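Local structure of Bd3459 (Bdellovibrio bacteriovorus, 5CEC) at residues A[69-81]-A[244-256]. The protein is probably a serine D-Ala-D-Ala carboxypeptidase or endopeptidase of the S13 family that acts on peptidoglycan and is bound by an ankyrin-repeat immunity protein. The protein carries 1 engineered substitution. Residues are numbered along the deposited sequence; the frame is centred on the assembly and turned at random.
Sequences ASISKVVTTLWAV and LKRMNNQSNNYIA. With SO4 (sulfate ion), chain C; SO4 (sulfate ion), chain D.
Lys-73 reaches across to Asn-253, where NZ donates to OD1 at 2.7 Å and lies almost in line with that amide's carbonyl. The same nitrogen gives a bond of 2.7 Å from NZ to OG of Ser-70, one turn earlier, and another to the backbone O of Ser-290, while its link to OG of Ser-251 is weak. The lysine chain runs extended until chi4, where a bend (70°) folds NZ back toward Ser-70. Ser-251, which leaves helix 244-250 with positive phi, donates from OG to O3 of a sulfate, 2.7 Å away; Thr-358 and Ser-360 also bind this ion. A second polar bridge lies further along helix 72-81: ND2 of Asn-248 donates to OG1 of Thr-77 over 3.0 Å, nearly straight (172°) and in the amide plane. Val-331 O takes another bond from ND2, whereas the buried OD1 has no partner in the model. OG1 of Thr-77, set beside its own backbone N, turns back to donate to Lys-73 O, so the hydroxyl both gives and receives.

Around these bonds, the aliphatic part of Lys-73 is a knob among Met-247, Asn-248, Asn-253 and Ala-256, with its CE 3.8 Å from CB of Ala-256. The methyl CE of Met-247 lies against OG1 of Thr-77, and farther on CG2 of Val-81 meets CD1 of Leu-244 at 3.7 Å. Helices 72-81 and 244-250 run antiparallel (173°), their axes 10.5 Å apart. The arrangement is consistent with the SxxK site of penicillin-binding proteins: Ser-70 and Lys-73 would supply SxxK, Ser-251 and Asn-253 SxN, and Lys-357 the start of the KTG motif. The polar network therefore holds NZ against the presumed nucleophile, and the sulfate probably occupies part of the pocket where a substrate carboxylate would bind.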
loop_
_atom_site.group_PDB
_atom_site.type_symbol
_atom_site.label_atom_id
_atom_site.label_comp_id
_atom_site.label_asym_id
_atom_site.label_seq_id
_atom_site.Cartn_x
_atom_site.Cartn_y
_atom_site.Cartn_z
ATOM N N ALA A 69 7.499 -8.021 -6.609
ATOM C CA ALA A 69 7.235 -6.668 -6.098
ATOM C C ALA A 69 6.673 -6.765 -4.675
ATOM O O ALA A 69 7.070 -7.665 -3.919
ATOM C CB ALA A 69 6.324 -5.871 -7.045
ATOM N N SER A 70 5.724 -5.905 -4.302
ATOM C CA SER A 70 5.313 -5.815 -2.909
ATOM C C SER A 70 4.431 -6.964 -2.417
ATOM O O SER A 70 4.139 -7.007 -1.223
ATOM C CB SER A 70 4.662 -4.455 -2.588
ATOM O OG SER A 70 5.640 -3.423 -2.549
ATOM N N ILE A 71 4.030 -7.927 -3.252
ATOM C CA ILE A 71 3.460 -9.142 -2.642
ATOM C C ILE A 71 4.492 -9.894 -1.816
ATOM O O ILE A 71 4.128 -10.679 -0.929
ATOM C CB ILE A 71 2.682 -10.044 -3.605
ATOM C CG1 ILE A 71 3.616 -10.858 -4.519
ATOM C CG2 ILE A 71 1.619 -9.259 -4.325
ATOM C CD1 ILE A 71 2.877 -11.819 -5.444
ATOM N N SER A 72 5.769 -9.581 -2.004
ATOM C CA SER A 72 6.800 -9.996 -1.062
ATOM C C SER A 72 6.411 -9.737 0.398
ATOM O O SER A 72 6.806 -10.454 1.307
ATOM C CB SER A 72 8.102 -9.222 -1.304
ATOM O OG SER A 72 8.699 -9.535 -2.523
ATOM N N LYS A 73 5.689 -8.632 0.625
ATOM C CA LYS A 73 5.316 -8.262 2.008
ATOM C C LYS A 73 4.412 -9.289 2.674
ATOM O O LYS A 73 4.407 -9.369 3.888
ATOM C CB LYS A 73 4.724 -6.850 2.044
ATOM C CG LYS A 73 5.669 -5.768 1.551
ATOM C CD LYS A 73 5.104 -4.380 1.761
ATOM C CE LYS A 73 6.102 -3.294 1.442
ATOM N NZ LYS A 73 6.397 -3.180 0.001
ATOM N N VAL A 74 3.677 -10.067 1.881
ATOM C CA VAL A 74 2.871 -11.132 2.473
ATOM C C VAL A 74 3.782 -12.255 3.018
ATOM O O VAL A 74 3.481 -12.871 4.036
ATOM C CB VAL A 74 1.840 -11.690 1.494
ATOM C CG1 VAL A 74 1.000 -12.752 2.179
ATOM C CG2 VAL A 74 0.919 -10.594 0.966
ATOM N N VAL A 75 4.901 -12.499 2.346
ATOM C CA VAL A 75 5.870 -13.486 2.820
ATOM C C VAL A 75 6.518 -12.990 4.111
ATOM O O VAL A 75 6.629 -13.726 5.108
ATOM C CB VAL A 75 6.937 -13.779 1.755
ATOM C CG1 VAL A 75 7.835 -14.912 2.222
ATOM C CG2 VAL A 75 6.277 -14.210 0.432
ATOM N N THR A 76 6.895 -11.718 4.125
ATOM C CA THR A 76 7.440 -11.108 5.373
ATOM C C THR A 76 6.400 -11.178 6.523
ATOM O O THR A 76 6.777 -11.419 7.663
ATOM C CB THR A 76 7.884 -9.683 5.070
ATOM O OG1 THR A 76 8.821 -9.735 3.980
ATOM C CG2 THR A 76 8.505 -9.015 6.275
ATOM N N THR A 77 5.129 -10.963 6.177
ATOM C CA THR A 77 4.011 -11.050 7.134
ATOM C C THR A 77 3.973 -12.450 7.733
ATOM O O THR A 77 3.894 -12.587 8.953
ATOM C CB THR A 77 2.700 -10.694 6.436
ATOM O OG1 THR A 77 2.759 -9.327 6.025
ATOM C CG2 THR A 77 1.536 -10.839 7.308
ATOM N N LEU A 78 4.031 -13.482 6.898
ATOM C CA LEU A 78 4.024 -14.869 7.405
ATOM C C LEU A 78 5.215 -15.084 8.346
ATOM O O LEU A 78 5.059 -15.643 9.441
ATOM C CB LEU A 78 4.118 -15.842 6.237
ATOM C CG LEU A 78 4.350 -17.297 6.629
ATOM C CD1 LEU A 78 3.242 -17.850 7.522
ATOM C CD2 LEU A 78 4.520 -18.172 5.410
ATOM N N TRP A 79 6.408 -14.673 7.913
ATOM C CA TRP A 79 7.614 -14.890 8.718
ATOM C C TRP A 79 7.435 -14.237 10.096
ATOM O O TRP A 79 7.695 -14.874 11.126
ATOM C CB TRP A 79 8.858 -14.342 8.009
ATOM C CG TRP A 79 10.145 -14.708 8.613
ATOM C CD1 TRP A 79 10.408 -15.765 9.468
ATOM C CD2 TRP A 79 11.401 -14.103 8.343
ATOM N NE1 TRP A 79 11.740 -15.821 9.750
ATOM C CE2 TRP A 79 12.373 -14.810 9.080
ATOM C CE3 TRP A 79 11.807 -13.008 7.576
ATOM C CZ2 TRP A 79 13.696 -14.492 9.027
ATOM C CZ3 TRP A 79 13.135 -12.691 7.559
ATOM C CH2 TRP A 79 14.052 -13.406 8.298
ATOM N N ALA A 80 6.983 -12.977 10.121
ATOM C CA ALA A 80 6.806 -12.263 11.376
ATOM C C ALA A 80 5.714 -12.931 12.254
ATOM O O ALA A 80 5.858 -13.012 13.478
ATOM C CB ALA A 80 6.510 -10.798 11.110
ATOM N N VAL A 81 4.581 -13.299 11.646
ATOM C CA VAL A 81 3.502 -13.958 12.401
ATOM C C VAL A 81 4.008 -15.241 13.044
ATOM O O VAL A 81 3.723 -15.520 14.198
ATOM C CB VAL A 81 2.263 -14.205 11.515
ATOM C CG1 VAL A 81 1.262 -15.185 12.141
ATOM C CG2 VAL A 81 1.602 -12.885 11.175
ATOM N N LEU A 244 1.295 -4.935 10.891
ATOM C CA LEU A 244 1.195 -5.633 9.603
ATOM C C LEU A 244 0.051 -5.103 8.739
ATOM O O LEU A 244 0.218 -4.868 7.543
ATOM C CB LEU A 244 1.048 -7.147 9.807
ATOM C CG LEU A 244 2.266 -7.816 10.432
ATOM C CD1 LEU A 244 1.903 -9.204 10.899
ATOM C CD2 LEU A 244 3.460 -7.890 9.507
ATOM N N LYS A 245 -1.104 -4.866 9.373
ATOM C CA LYS A 245 -2.241 -4.280 8.655
ATOM C C LYS A 245 -1.850 -2.931 8.038
ATOM O O LYS A 245 -2.141 -2.677 6.858
ATOM C CB LYS A 245 -3.437 -4.096 9.590
ATOM C CG LYS A 245 -4.702 -3.588 8.933
ATOM C CD LYS A 245 -5.471 -4.649 8.202
ATOM C CE LYS A 245 -6.640 -4.036 7.437
ATOM N NZ LYS A 245 -7.523 -5.039 6.785
ATOM N N ARG A 246 -1.210 -2.071 8.836
ATOM C CA ARG A 246 -0.768 -0.767 8.308
ATOM C C ARG A 246 0.192 -0.985 7.124
ATOM O O ARG A 246 0.039 -0.373 6.061
ATOM C CB ARG A 246 -0.104 0.040 9.394
ATOM C CG ARG A 246 0.330 1.426 8.978
ATOM C CD ARG A 246 -0.818 2.295 8.502
ATOM N NE ARG A 246 -0.451 3.707 8.498
ATOM C CZ ARG A 246 -1.141 4.662 7.886
ATOM N NH1 ARG A 246 -2.174 4.393 7.087
ATOM N NH2 ARG A 246 -0.747 5.902 8.045
ATOM N N MET A 247 1.163 -1.889 7.318
ATOM C CA MET A 247 2.151 -2.161 6.259
ATOM C C MET A 247 1.481 -2.608 4.968
ATOM O O MET A 247 1.845 -2.151 3.874
ATOM C CB MET A 247 3.104 -3.231 6.750
ATOM C CG MET A 247 4.111 -3.663 5.705
ATOM S SD MET A 247 5.159 -5.041 6.254
ATOM C CE MET A 247 4.028 -6.394 6.191
ATOM N N ASN A 248 0.561 -3.558 5.088
ATOM C CA ASN A 248 -0.071 -4.154 3.920
ATOM C C ASN A 248 -1.192 -3.292 3.329
ATOM O O ASN A 248 -1.593 -3.517 2.191
ATOM C CB ASN A 248 -0.538 -5.572 4.226
ATOM C CG ASN A 248 0.614 -6.523 4.377
ATOM O OD1 ASN A 248 1.633 -6.374 3.679
ATOM N ND2 ASN A 248 0.488 -7.482 5.294
ATOM N N ASN A 249 -1.665 -2.286 4.075
ATOM C CA ASN A 249 -2.602 -1.313 3.505
ATOM C C ASN A 249 -1.818 -0.328 2.615
ATOM O O ASN A 249 -2.228 -0.067 1.465
ATOM C CB ASN A 249 -3.315 -0.494 4.596
ATOM C CG ASN A 249 -4.537 -1.164 5.180
ATOM O OD1 ASN A 249 -5.001 -2.188 4.712
ATOM N ND2 ASN A 249 -5.063 -0.558 6.248
ATOM N N GLN A 250 -0.716 0.181 3.164
ATOM C CA GLN A 250 0.080 1.224 2.498
ATOM C C GLN A 250 1.027 0.653 1.454
ATOM O O GLN A 250 1.446 1.366 0.564
ATOM C CB GLN A 250 0.945 1.939 3.525
ATOM C CG GLN A 250 0.214 2.720 4.586
ATOM C CD GLN A 250 1.194 3.522 5.373
ATOM O OE1 GLN A 250 2.161 2.989 5.933
ATOM N NE2 GLN A 250 0.968 4.822 5.434
ATOM N N SER A 251 1.427 -0.609 1.612
ATOM C CA SER A 251 2.588 -1.195 0.944
ATOM C C SER A 251 3.869 -0.521 1.472
ATOM O O SER A 251 4.713 -0.032 0.730
ATOM C CB SER A 251 2.500 -1.135 -0.561
ATOM O OG SER A 251 3.360 -2.143 -1.088
ATOM N N ASN A 252 4.029 -0.526 2.786
ATOM C CA ASN A 252 5.052 0.271 3.450
ATOM C C ASN A 252 6.415 -0.446 3.449
ATOM O O ASN A 252 6.608 -1.417 4.190
ATOM C CB ASN A 252 4.614 0.596 4.891
ATOM C CG ASN A 252 5.531 1.555 5.552
ATOM O OD1 ASN A 252 6.757 1.371 5.517
ATOM N ND2 ASN A 252 4.966 2.589 6.140
ATOM N N ASN A 253 7.344 0.059 2.642
ATOM C CA ASN A 253 8.672 -0.556 2.531
ATOM C C ASN A 253 9.456 -0.494 3.838
ATOM O O ASN A 253 10.195 -1.438 4.152
ATOM C CB ASN A 253 9.472 0.109 1.435
ATOM C CG ASN A 253 8.944 -0.190 0.066
ATOM O OD1 ASN A 253 8.041 -0.994 -0.144
ATOM N ND2 ASN A 253 9.526 0.491 -0.903
ATOM N N TYR A 254 9.344 0.621 4.556
ATOM C CA TYR A 254 10.099 0.791 5.793
ATOM C C TYR A 254 9.752 -0.276 6.804
ATOM O O TYR A 254 10.662 -0.909 7.422
ATOM C CB TYR A 254 9.884 2.204 6.414
ATOM C CG TYR A 254 10.571 2.388 7.735
ATOM C CD1 TYR A 254 11.887 2.834 7.827
ATOM C CD2 TYR A 254 9.923 2.068 8.929
ATOM C CE1 TYR A 254 12.525 2.976 9.039
ATOM C CE2 TYR A 254 10.565 2.227 10.146
ATOM C CZ TYR A 254 11.860 2.673 10.214
ATOM O OH TYR A 254 12.509 2.782 11.406
ATOM N N ILE A 255 8.447 -0.491 6.989
ATOM C CA ILE A 255 8.028 -1.504 7.956
ATOM C C ILE A 255 8.518 -2.889 7.505
ATOM O O ILE A 255 9.044 -3.676 8.303
ATOM C CB ILE A 255 6.507 -1.527 8.197
ATOM C CG1 ILE A 255 5.996 -0.160 8.685
ATOM C CG2 ILE A 255 6.103 -2.604 9.190
ATOM C CD1 ILE A 255 4.484 -0.043 8.729
ATOM N N ALA A 256 8.303 -3.190 6.226
ATOM C CA ALA A 256 8.612 -4.542 5.731
ATOM C C ALA A 256 10.115 -4.817 5.835
ATOM O O ALA A 256 10.522 -5.920 6.244
ATOM C CB ALA A 256 8.150 -4.689 4.293
HETATM S S SO4 C . 2.256 -1.293 -4.362
HETATM O O1 SO4 C . 1.856 0.143 -4.271
HETATM O O2 SO4 C . 2.215 -1.807 -5.739
HETATM O O3 SO4 C . 3.637 -1.434 -3.688
HETATM O O4 SO4 C . 1.374 -2.098 -3.503
HETATM S S SO4 D . -3.133 7.945 5.980
HETATM O O1 SO4 D . -4.167 8.958 5.665
HETATM O O2 SO4 D . -3.655 6.583 5.704
HETATM O O3 SO4 D . -2.629 8.054 7.368
HETATM O O4 SO4 D . -2.005 8.142 5.026
#